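Transcriptional activator, putative (Pyrococcus furiosus, PDB 1RTW) is of undefined function but belongs to the TenA/Thi-4/PqqC family, whose members fold as compact all-helical bundles resembling haem oxygenase. Local coordinates at residues Y74-E79 against G162-R167; Y126-A131 against K196-F201. One frame throughout, in Å; residues are numbered along the deposited sequence.

Contact 1 of 2, residues Y74-E79 against G162-R167; sequences YYISKE and GEYVKR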
ATOM      1  N   TYR B  74       6.707  -3.115 -19.505  1.00 15.32           N
ATOM      2  CA  TYR B  74       7.081  -2.377 -20.703  1.00 16.77           C
ATOM      3  C   TYR B  74       6.327  -2.963 -21.903  1.00 17.19           C
ATOM      4  O   TYR B  74       5.753  -2.226 -22.700  1.00 16.37           O
ATOM      5  CB  TYR B  74       8.594  -2.456 -20.929  1.00 21.22           C
ATOM      6  CG  TYR B  74       9.072  -1.678 -22.136  1.00 24.91           C
ATOM      7  CD1 TYR B  74       8.892  -0.295 -22.220  1.00 27.61           C
ATOM      8  CD2 TYR B  74       9.665  -2.329 -23.212  1.00 25.70           C
ATOM      9  CE1 TYR B  74       9.291   0.417 -23.355  1.00 30.35           C
ATOM     10  CE2 TYR B  74      10.069  -1.630 -24.344  1.00 28.23           C
ATOM     11  CZ  TYR B  74       9.878  -0.260 -24.411  1.00 30.29           C
ATOM     12  OH  TYR B  74      10.271   0.433 -25.532  1.00 34.86           O
ATOM     13  N   TYR B  75       6.311  -4.292 -21.996  1.00 16.72           N
ATOM     14  CA  TYR B  75       5.621  -5.011 -23.065  1.00 17.62           C
ATOM     15  C   TYR B  75       4.116  -4.696 -23.068  1.00 18.84           C
ATOM     16  O   TYR B  75       3.587  -4.206 -24.074  1.00 20.19           O
ATOM     17  CB  TYR B  75       5.875  -6.515 -22.904  1.00 16.44           C
ATOM     18  CG  TYR B  75       5.117  -7.425 -23.851  1.00 16.27           C
ATOM     19  CD1 TYR B  75       5.211  -7.279 -25.241  1.00 13.36           C
ATOM     20  CD2 TYR B  75       4.302  -8.445 -23.347  1.00 13.56           C
ATOM     21  CE1 TYR B  75       4.507  -8.132 -26.105  1.00 12.10           C
ATOM     22  CE2 TYR B  75       3.600  -9.301 -24.193  1.00 12.79           C
ATOM     23  CZ  TYR B  75       3.703  -9.147 -25.564  1.00 15.76           C
ATOM     24  OH  TYR B  75       3.014 -10.029 -26.376  1.00 15.72           O
ATOM     25  N   ILE B  76       3.459  -4.897 -21.923  1.00 17.36           N
ATOM     26  CA  ILE B  76       2.023  -4.635 -21.779  1.00 15.91           C
ATOM     27  C   ILE B  76       1.666  -3.153 -22.007  1.00 15.24           C
ATOM     28  O   ILE B  76       0.578  -2.851 -22.496  1.00 12.74           O
ATOM     29  CB  ILE B  76       1.494  -5.062 -20.368  1.00 16.88           C
ATOM     30  CG1 ILE B  76       1.903  -6.496 -20.024  1.00 17.03           C
ATOM     31  CG2 ILE B  76      -0.004  -4.947 -20.298  1.00 18.97           C
ATOM     32  CD1 ILE B  76       1.696  -7.474 -21.106  1.00 18.12           C
ATOM     33  N   SER B  77       2.565  -2.238 -21.635  1.00 15.55           N
ATOM     34  CA  SER B  77       2.329  -0.794 -21.821  1.00 17.30           C
ATOM     35  C   SER B  77       2.171  -0.438 -23.304  1.00 18.47           C
ATOM     36  O   SER B  77       1.562   0.578 -23.646  1.00 18.33           O
ATOM     37  CB  SER B  77       3.480   0.038 -21.251  1.00 15.33           C
ATOM     38  OG  SER B  77       4.642  -0.077 -22.064  1.00 15.33           O
ATOM     39  N   LYS B  78       2.735  -1.272 -24.173  1.00 19.08           N
ATOM     40  CA  LYS B  78       2.645  -1.056 -25.614  1.00 22.51           C
ATOM     41  C   LYS B  78       1.192  -1.130 -26.078  1.00 22.81           C
ATOM     42  O   LYS B  78       0.803  -0.459 -27.051  1.00 20.71           O
ATOM     43  CB  LYS B  78       3.513  -2.072 -26.362  1.00 25.44           C
ATOM     44  CG  LYS B  78       4.824  -1.502 -26.891  1.00 31.69           C
ATOM     45  CD  LYS B  78       5.520  -0.598 -25.877  1.00 36.13           C
ATOM     46  CE  LYS B  78       6.635   0.223 -26.527  1.00 40.77           C
ATOM     47  NZ  LYS B  78       7.102   1.330 -25.640  1.00 42.10           N
ATOM     48  N   GLU B  79       0.389  -1.900 -25.334  1.00 22.56           N
ATOM     49  CA  GLU B  79      -1.039  -2.072 -25.614  1.00 22.38           C
ATOM     50  C   GLU B  79      -1.763  -0.729 -25.603  1.00 21.34           C
ATOM     51  O   GLU B  79      -2.748  -0.555 -26.310  1.00 20.63           O
ATOM     52  CB  GLU B  79      -1.699  -3.011 -24.590  1.00 22.31           C
ATOM     53  CG  GLU B  79      -1.268  -4.468 -24.668  1.00 20.18           C
ATOM     54  CD  GLU B  79      -1.997  -5.363 -23.664  1.00 22.36           C
ATOM     55  OE1 GLU B  79      -2.915  -4.887 -22.960  1.00 22.79           O
ATOM     56  OE2 GLU B  79      -1.654  -6.557 -23.582  1.00 22.37           O
ATOM     57  N   GLY B 162       1.791 -15.638 -26.167  1.00 26.34           N
ATOM     58  CA  GLY B 162       1.691 -16.977 -25.623  1.00 25.92           C
ATOM     59  C   GLY B 162       2.931 -17.365 -24.838  1.00 27.06           C
ATOM     60  O   GLY B 162       2.861 -18.142 -23.884  1.00 26.77           O
ATOM     61  N   GLU B 163       4.076 -16.828 -25.247  1.00 27.96           N
ATOM     62  CA  GLU B 163       5.332 -17.109 -24.571  1.00 29.41           C
ATOM     63  C   GLU B 163       5.331 -16.380 -23.234  1.00 27.62           C
ATOM     64  O   GLU B 163       5.814 -16.895 -22.227  1.00 27.74           O
ATOM     65  CB  GLU B 163       6.515 -16.677 -25.442  1.00 30.37           C
ATOM     66  CG  GLU B 163       6.697 -17.566 -26.668  1.00 37.43           C
ATOM     67  CD  GLU B 163       7.780 -17.085 -27.616  1.00 39.92           C
ATOM     68  OE1 GLU B 163       7.897 -15.862 -27.845  1.00 43.20           O
ATOM     69  OE2 GLU B 163       8.513 -17.940 -28.147  1.00 44.33           O
ATOM     70  N   TYR B 164       4.768 -15.180 -23.245  1.00 26.43           N
ATOM     71  CA  TYR B 164       4.643 -14.351 -22.060  1.00 25.05           C
ATOM     72  C   TYR B 164       3.724 -15.070 -21.061  1.00 25.98           C
ATOM     73  O   TYR B 164       4.019 -15.129 -19.866  1.00 27.54           O
ATOM     74  CB  TYR B 164       4.086 -12.982 -22.473  1.00 23.79           C
ATOM     75  CG  TYR B 164       3.473 -12.165 -21.358  1.00 22.55           C
ATOM     76  CD1 TYR B 164       4.218 -11.813 -20.233  1.00 21.25           C
ATOM     77  CD2 TYR B 164       2.139 -11.751 -21.428  1.00 19.68           C
ATOM     78  CE1 TYR B 164       3.656 -11.073 -19.209  1.00 20.61           C
ATOM     79  CE2 TYR B 164       1.562 -11.006 -20.409  1.00 19.74           C
ATOM     80  CZ  TYR B 164       2.325 -10.671 -19.302  1.00 22.20           C
ATOM     81  OH  TYR B 164       1.769  -9.928 -18.288  1.00 21.57           O
ATOM     82  N   VAL B 165       2.640 -15.657 -21.565  1.00 24.82           N
ATOM     83  CA  VAL B 165       1.700 -16.393 -20.730  1.00 27.62           C
ATOM     84  C   VAL B 165       2.384 -17.631 -20.157  1.00 30.72           C
ATOM     85  O   VAL B 165       2.253 -17.930 -18.970  1.00 26.89           O
ATOM     86  CB  VAL B 165       0.442 -16.826 -21.532  1.00 25.82           C
ATOM     87  CG1 VAL B 165      -0.402 -17.794 -20.722  1.00 22.48           C
ATOM     88  CG2 VAL B 165      -0.384 -15.608 -21.897  1.00 24.75           C
ATOM     89  N   LYS B 166       3.129 -18.332 -21.008  1.00 37.54           N
ATOM     90  CA  LYS B 166       3.847 -19.534 -20.598  1.00 43.54           C
ATOM     91  C   LYS B 166       4.874 -19.192 -19.520  1.00 40.47           C
ATOM     92  O   LYS B 166       5.079 -19.961 -18.573  1.00 38.76           O
ATOM     93  CB  LYS B 166       4.544 -20.169 -21.805  1.00 55.22           C
ATOM     94  CG  LYS B 166       5.186 -21.525 -21.525  1.00 67.82           C
ATOM     95  CD  LYS B 166       4.149 -22.606 -21.225  1.00 78.25           C
ATOM     96  CE  LYS B 166       3.269 -22.901 -22.438  1.00 84.72           C
ATOM     97  NZ  LYS B 166       4.062 -23.360 -23.615  1.00 92.92           N
ATOM     98  N   ARG B 167       5.486 -18.019 -19.656  1.00 36.67           N
ATOM     99  CA  ARG B 167       6.489 -17.546 -18.713  1.00 35.20           C
ATOM    100  C   ARG B 167       5.858 -17.269 -17.346  1.00 32.56           C
ATOM    101  O   ARG B 167       6.460 -17.576 -16.315  1.00 32.40           O
ATOM    102  CB  ARG B 167       7.185 -16.299 -19.260  1.00 37.16           C
ATOM    103  CG  ARG B 167       8.454 -15.920 -18.523  1.00 44.31           C
ATOM    104  CD  ARG B 167       9.117 -14.682 -19.132  1.00 49.89           C
ATOM    105  NE  ARG B 167      10.335 -14.309 -18.404  1.00 54.55           N
ATOM    106  CZ  ARG B 167      10.966 -13.139 -18.515  1.00 55.79           C
ATOM    107  NH1 ARG B 167      10.504 -12.197 -19.332  1.00 55.95           N
ATOM    108  NH2 ARG B 167      12.062 -12.906 -17.801  1.00 56.01           N
TER
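Tyr164 sends its ring from helix 159-176 toward helix 66-89, where it meets Tyr75 and Ile76 in the helical bundle of the TenA/Thi-4/PqqC family. The backbones stay well apart, with Tyr75 CA and Tyr164 CA separated by 9.4 Å, and two tyrosines and an isoleucine bridge the distance. Tyr75 and Tyr164 form an edge-to-face (T-shaped) pair: the ring centroids are 5.6 Å apart and the planes stand at 73°. Tyr75 supplies the edge: its CE2 comes 4.0 Å from Tyr164 CD2, and its CD2 lies over one face of the Tyr164 ring, offset toward the rim. Both tyrosines hold CG anti to the backbone N, which carries each ring toward the other helix.

Ile76 works farther out on the same ring. CG1 lies beside its own backbone N (chi1 -51°), and a further bend at chi2 (-46°) brings the terminal methyl to the phenol end of Tyr164, although the CB bond does not aim there. Leu51 and Met54 of helix 33-60 pack on Ile76, and Phe161 adds a second edge-to-face partner to Tyr164. The buried hydroxyl of Tyr164 is hydrogen-bonded to Glu129 OE2 of helix 118-142. At this end of the ring, Ile76 CD1 lies 3.6 Å from Tyr164 CE2 and 3.7 Å from Tyr164 OH.

Contact 2 of 2, residues Y126-A131 against K196-F201; sequences YCEEKA and KFELIF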
ATOM      1  N   TYR B 126      -1.835 -14.265 -13.848  1.00 16.59           N
ATOM      2  CA  TYR B 126      -1.902 -15.425 -14.734  1.00 18.79           C
ATOM      3  C   TYR B 126      -3.279 -15.564 -15.350  1.00 17.70           C
ATOM      4  O   TYR B 126      -3.417 -15.664 -16.566  1.00 20.81           O
ATOM      5  CB  TYR B 126      -1.573 -16.720 -13.971  1.00 20.67           C
ATOM      6  CG  TYR B 126      -1.722 -17.969 -14.820  1.00 20.92           C
ATOM      7  CD1 TYR B 126      -1.041 -18.094 -16.028  1.00 22.66           C
ATOM      8  CD2 TYR B 126      -2.569 -19.005 -14.431  1.00 22.90           C
ATOM      9  CE1 TYR B 126      -1.196 -19.213 -16.828  1.00 24.45           C
ATOM     10  CE2 TYR B 126      -2.732 -20.141 -15.225  1.00 23.80           C
ATOM     11  CZ  TYR B 126      -2.043 -20.235 -16.426  1.00 25.06           C
ATOM     12  OH  TYR B 126      -2.197 -21.338 -17.238  1.00 27.65           O
ATOM     13  N   CYS B 127      -4.288 -15.594 -14.490  1.00 16.03           N
ATOM     14  CA  CYS B 127      -5.672 -15.728 -14.913  1.00 15.38           C
ATOM     15  C   CYS B 127      -6.062 -14.709 -15.988  1.00 15.66           C
ATOM     16  O   CYS B 127      -6.555 -15.078 -17.045  1.00 15.70           O
ATOM     17  CB  CYS B 127      -6.583 -15.607 -13.691  1.00 14.29           C
ATOM     18  SG  CYS B 127      -8.328 -15.861 -14.016  1.00 14.66           S
ATOM     19  N   GLU B 128      -5.822 -13.432 -15.716  1.00 16.52           N
ATOM     20  CA  GLU B 128      -6.130 -12.350 -16.655  1.00 16.98           C
ATOM     21  C   GLU B 128      -5.432 -12.482 -18.017  1.00 16.43           C
ATOM     22  O   GLU B 128      -6.019 -12.184 -19.058  1.00 14.45           O
ATOM     23  CB  GLU B 128      -5.741 -11.006 -16.020  1.00 20.31           C
ATOM     24  CG  GLU B 128      -5.305  -9.917 -17.025  1.00 28.41           C
ATOM     25  CD  GLU B 128      -4.166  -9.042 -16.516  1.00 31.17           C
ATOM     26  OE1 GLU B 128      -3.580  -9.334 -15.460  1.00 36.16           O
ATOM     27  OE2 GLU B 128      -3.845  -8.036 -17.165  1.00 36.64           O
ATOM     28  N   GLU B 129      -4.156 -12.851 -18.000  1.00 16.26           N
ATOM     29  CA  GLU B 129      -3.404 -12.985 -19.248  1.00 17.70           C
ATOM     30  C   GLU B 129      -3.781 -14.250 -19.992  1.00 16.48           C
ATOM     31  O   GLU B 129      -3.982 -14.225 -21.198  1.00 16.58           O
ATOM     32  CB  GLU B 129      -1.889 -12.949 -18.988  1.00 16.76           C
ATOM     33  CG  GLU B 129      -1.396 -11.737 -18.186  1.00 17.85           C
ATOM     34  CD  GLU B 129      -1.626 -10.403 -18.889  1.00 17.42           C
ATOM     35  OE1 GLU B 129      -2.699 -10.222 -19.469  1.00 20.26           O
ATOM     36  OE2 GLU B 129      -0.757  -9.510 -18.837  1.00 19.57           O
ATOM     37  N   LYS B 130      -3.889 -15.348 -19.251  1.00 16.94           N
ATOM     38  CA  LYS B 130      -4.239 -16.638 -19.821  1.00 16.37           C
ATOM     39  C   LYS B 130      -5.652 -16.603 -20.406  1.00 16.62           C
ATOM     40  O   LYS B 130      -5.913 -17.187 -21.465  1.00 18.05           O
ATOM     41  CB  LYS B 130      -4.105 -17.720 -18.750  1.00 16.23           C
ATOM     42  CG  LYS B 130      -4.545 -19.103 -19.165  1.00 16.52           C
ATOM     43  CD  LYS B 130      -3.662 -19.689 -20.238  1.00 16.75           C
ATOM     44  CE  LYS B 130      -4.072 -21.114 -20.539  1.00 15.53           C
ATOM     45  NZ  LYS B 130      -3.327 -21.646 -21.705  1.00 18.06           N
ATOM     46  N   ALA B 131      -6.553 -15.887 -19.741  1.00 14.65           N
ATOM     47  CA  ALA B 131      -7.924 -15.762 -20.219  1.00 14.03           C
ATOM     48  C   ALA B 131      -7.966 -15.086 -21.587  1.00 15.24           C
ATOM     49  O   ALA B 131      -8.639 -15.568 -22.502  1.00 15.01           O
ATOM     50  CB  ALA B 131      -8.753 -14.971 -19.238  1.00 10.36           C
ATOM     51  N   LYS B 196     -14.646 -14.922 -13.157  1.00 20.19           N
ATOM     52  CA  LYS B 196     -15.998 -14.372 -13.252  1.00 20.49           C
ATOM     53  C   LYS B 196     -15.968 -12.965 -13.851  1.00 19.55           C
ATOM     54  O   LYS B 196     -16.832 -12.594 -14.646  1.00 16.89           O
ATOM     55  CB  LYS B 196     -16.650 -14.331 -11.866  1.00 23.50           C
ATOM     56  CG  LYS B 196     -16.990 -15.700 -11.302  1.00 27.72           C
ATOM     57  CD  LYS B 196     -17.623 -15.604  -9.919  1.00 32.99           C
ATOM     58  CE  LYS B 196     -17.833 -17.005  -9.312  1.00 35.65           C
ATOM     59  NZ  LYS B 196     -18.453 -16.983  -7.945  1.00 35.27           N
ATOM     60  N   PHE B 197     -14.967 -12.187 -13.451  1.00 19.96           N
ATOM     61  CA  PHE B 197     -14.796 -10.831 -13.943  1.00 20.95           C
ATOM     62  C   PHE B 197     -14.490 -10.835 -15.432  1.00 20.83           C
ATOM     63  O   PHE B 197     -15.011 -10.003 -16.171  1.00 23.43           O
ATOM     64  CB  PHE B 197     -13.693 -10.112 -13.166  1.00 22.65           C
ATOM     65  CG  PHE B 197     -14.180  -9.422 -11.924  1.00 22.11           C
ATOM     66  CD1 PHE B 197     -15.211  -8.492 -11.993  1.00 23.19           C
ATOM     67  CD2 PHE B 197     -13.588  -9.669 -10.698  1.00 22.70           C
ATOM     68  CE1 PHE B 197     -15.644  -7.812 -10.853  1.00 22.89           C
ATOM     69  CE2 PHE B 197     -14.012  -8.998  -9.557  1.00 24.39           C
ATOM     70  CZ  PHE B 197     -15.042  -8.066  -9.635  1.00 21.65           C
ATOM     71  N   GLU B 198     -13.665 -11.786 -15.865  1.00 19.08           N
ATOM     72  CA  GLU B 198     -13.309 -11.926 -17.279  1.00 19.10           C
ATOM     73  C   GLU B 198     -14.554 -12.244 -18.100  1.00 18.94           C
ATOM     74  O   GLU B 198     -14.783 -11.675 -19.168  1.00 17.45           O
ATOM     75  CB  GLU B 198     -12.294 -13.062 -17.466  1.00 18.65           C
ATOM     76  CG  GLU B 198     -10.851 -12.677 -17.164  1.00 18.78           C
ATOM     77  CD  GLU B 198     -10.306 -11.647 -18.143  1.00 20.54           C
ATOM     78  OE1 GLU B 198     -10.507 -11.820 -19.359  1.00 21.28           O
ATOM     79  OE2 GLU B 198      -9.685 -10.657 -17.711  1.00 21.03           O
ATOM     80  N   LEU B 199     -15.350 -13.177 -17.591  1.00 20.35           N
ATOM     81  CA  LEU B 199     -16.579 -13.583 -18.266  1.00 20.76           C
ATOM     82  C   LEU B 199     -17.568 -12.426 -18.389  1.00 19.40           C
ATOM     83  O   LEU B 199     -18.203 -12.248 -19.418  1.00 20.32           O
ATOM     84  CB  LEU B 199     -17.241 -14.728 -17.503  1.00 16.83           C
ATOM     85  CG  LEU B 199     -18.650 -15.069 -17.998  1.00 20.16           C
ATOM     86  CD1 LEU B 199     -18.609 -15.582 -19.429  1.00 18.00           C
ATOM     87  CD2 LEU B 199     -19.297 -16.082 -17.070  1.00 20.92           C
ATOM     88  N   ILE B 200     -17.701 -11.665 -17.312  1.00 20.85           N
ATOM     89  CA  ILE B 200     -18.616 -10.541 -17.246  1.00 21.22           C
ATOM     90  C   ILE B 200     -18.188  -9.354 -18.102  1.00 19.98           C
ATOM     91  O   ILE B 200     -19.029  -8.650 -18.666  1.00 19.88           O
ATOM     92  CB  ILE B 200     -18.779 -10.095 -15.766  1.00 24.50           C
ATOM     93  CG1 ILE B 200     -19.569 -11.156 -14.996  1.00 25.04           C
ATOM     94  CG2 ILE B 200     -19.469  -8.741 -15.663  1.00 24.00           C
ATOM     95  CD1 ILE B 200     -19.574 -10.931 -13.494  1.00 28.35           C
ATOM     96  N   PHE B 201     -16.883  -9.140 -18.215  1.00 17.16           N
ATOM     97  CA  PHE B 201     -16.388  -8.013 -18.986  1.00 15.83           C
ATOM     98  C   PHE B 201     -16.881  -7.999 -20.428  1.00 14.88           C
ATOM     99  O   PHE B 201     -17.186  -6.931 -20.969  1.00 15.09           O
ATOM    100  CB  PHE B 201     -14.861  -7.972 -18.947  1.00 13.11           C
ATOM    101  CG  PHE B 201     -14.294  -6.606 -19.141  1.00  9.68           C
ATOM    102  CD1 PHE B 201     -14.057  -6.110 -20.423  1.00 10.24           C
ATOM    103  CD2 PHE B 201     -13.982  -5.810 -18.035  1.00 10.18           C
ATOM    104  CE1 PHE B 201     -13.513  -4.839 -20.601  1.00  8.47           C
ATOM    105  CE2 PHE B 201     -13.437  -4.539 -18.193  1.00 10.47           C
ATOM    106  CZ  PHE B 201     -13.200  -4.049 -19.480  1.00 11.69           C
TER
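Glu128 is the first residue along 126-131 to meet Glu198, and it does so with its CA and CB: Glu128 CA is 4.1 Å from Glu198 OE2, and Glu128 CB 4.3 Å from the same oxygen. Its own carboxylate leads away from helix 181-201 and lies near a bound phosphate ion. Glu128 OE2 and Glu198 OE2 are 6.4 Å apart. Helix 118-142 and helix 181-201 are neighbours in the all-helical TenA-type bundle, close enough here for Glu128 CA and Glu198 CA to approach to 7.2 Å.

Three residues on, Ala131 directs its methyl toward helix 181-201 and touches Glu198. Ala131 CB sits 3.6 Å from Glu198 OE1 and 3.7 Å from Glu198 CG, so the methyl meets both the aliphatic stem and the head of the acid. Glu198 is shaped for this: CG lies beside the backbone N (chi1 -81°) and the chain bends again at chi2 (-66°), folding the carboxylate along helix 118-142. Trp14 packs on Ala131 as well, while the hydroxyl of Tyr105 is hydrogen-bonded to Glu198 OE2.

In the fold
The two contacts interleave along the chain: 74-79, 126-131, 162-167, then 196-201, so four helices of one bundle are tied together by pairs distant in sequence. Their centres are 15 Å apart, and contact 2 lies nearer the centre of the molecule (about 5 Å against 11 Å, centre to centre). Helix 118-142 faces helix 159-176 as well as helix 181-201; Glu129 links the two contacts through the Tyr164 hydroxyl, and Val165 CG1 packs on Lys130 CD. Bound phosphate, probably from the crystallisation liquor, is near Ile76 and near Glu128, consistent with a pocket here. Outside, Tyr74 stacks on Tyr74 of the second subunit.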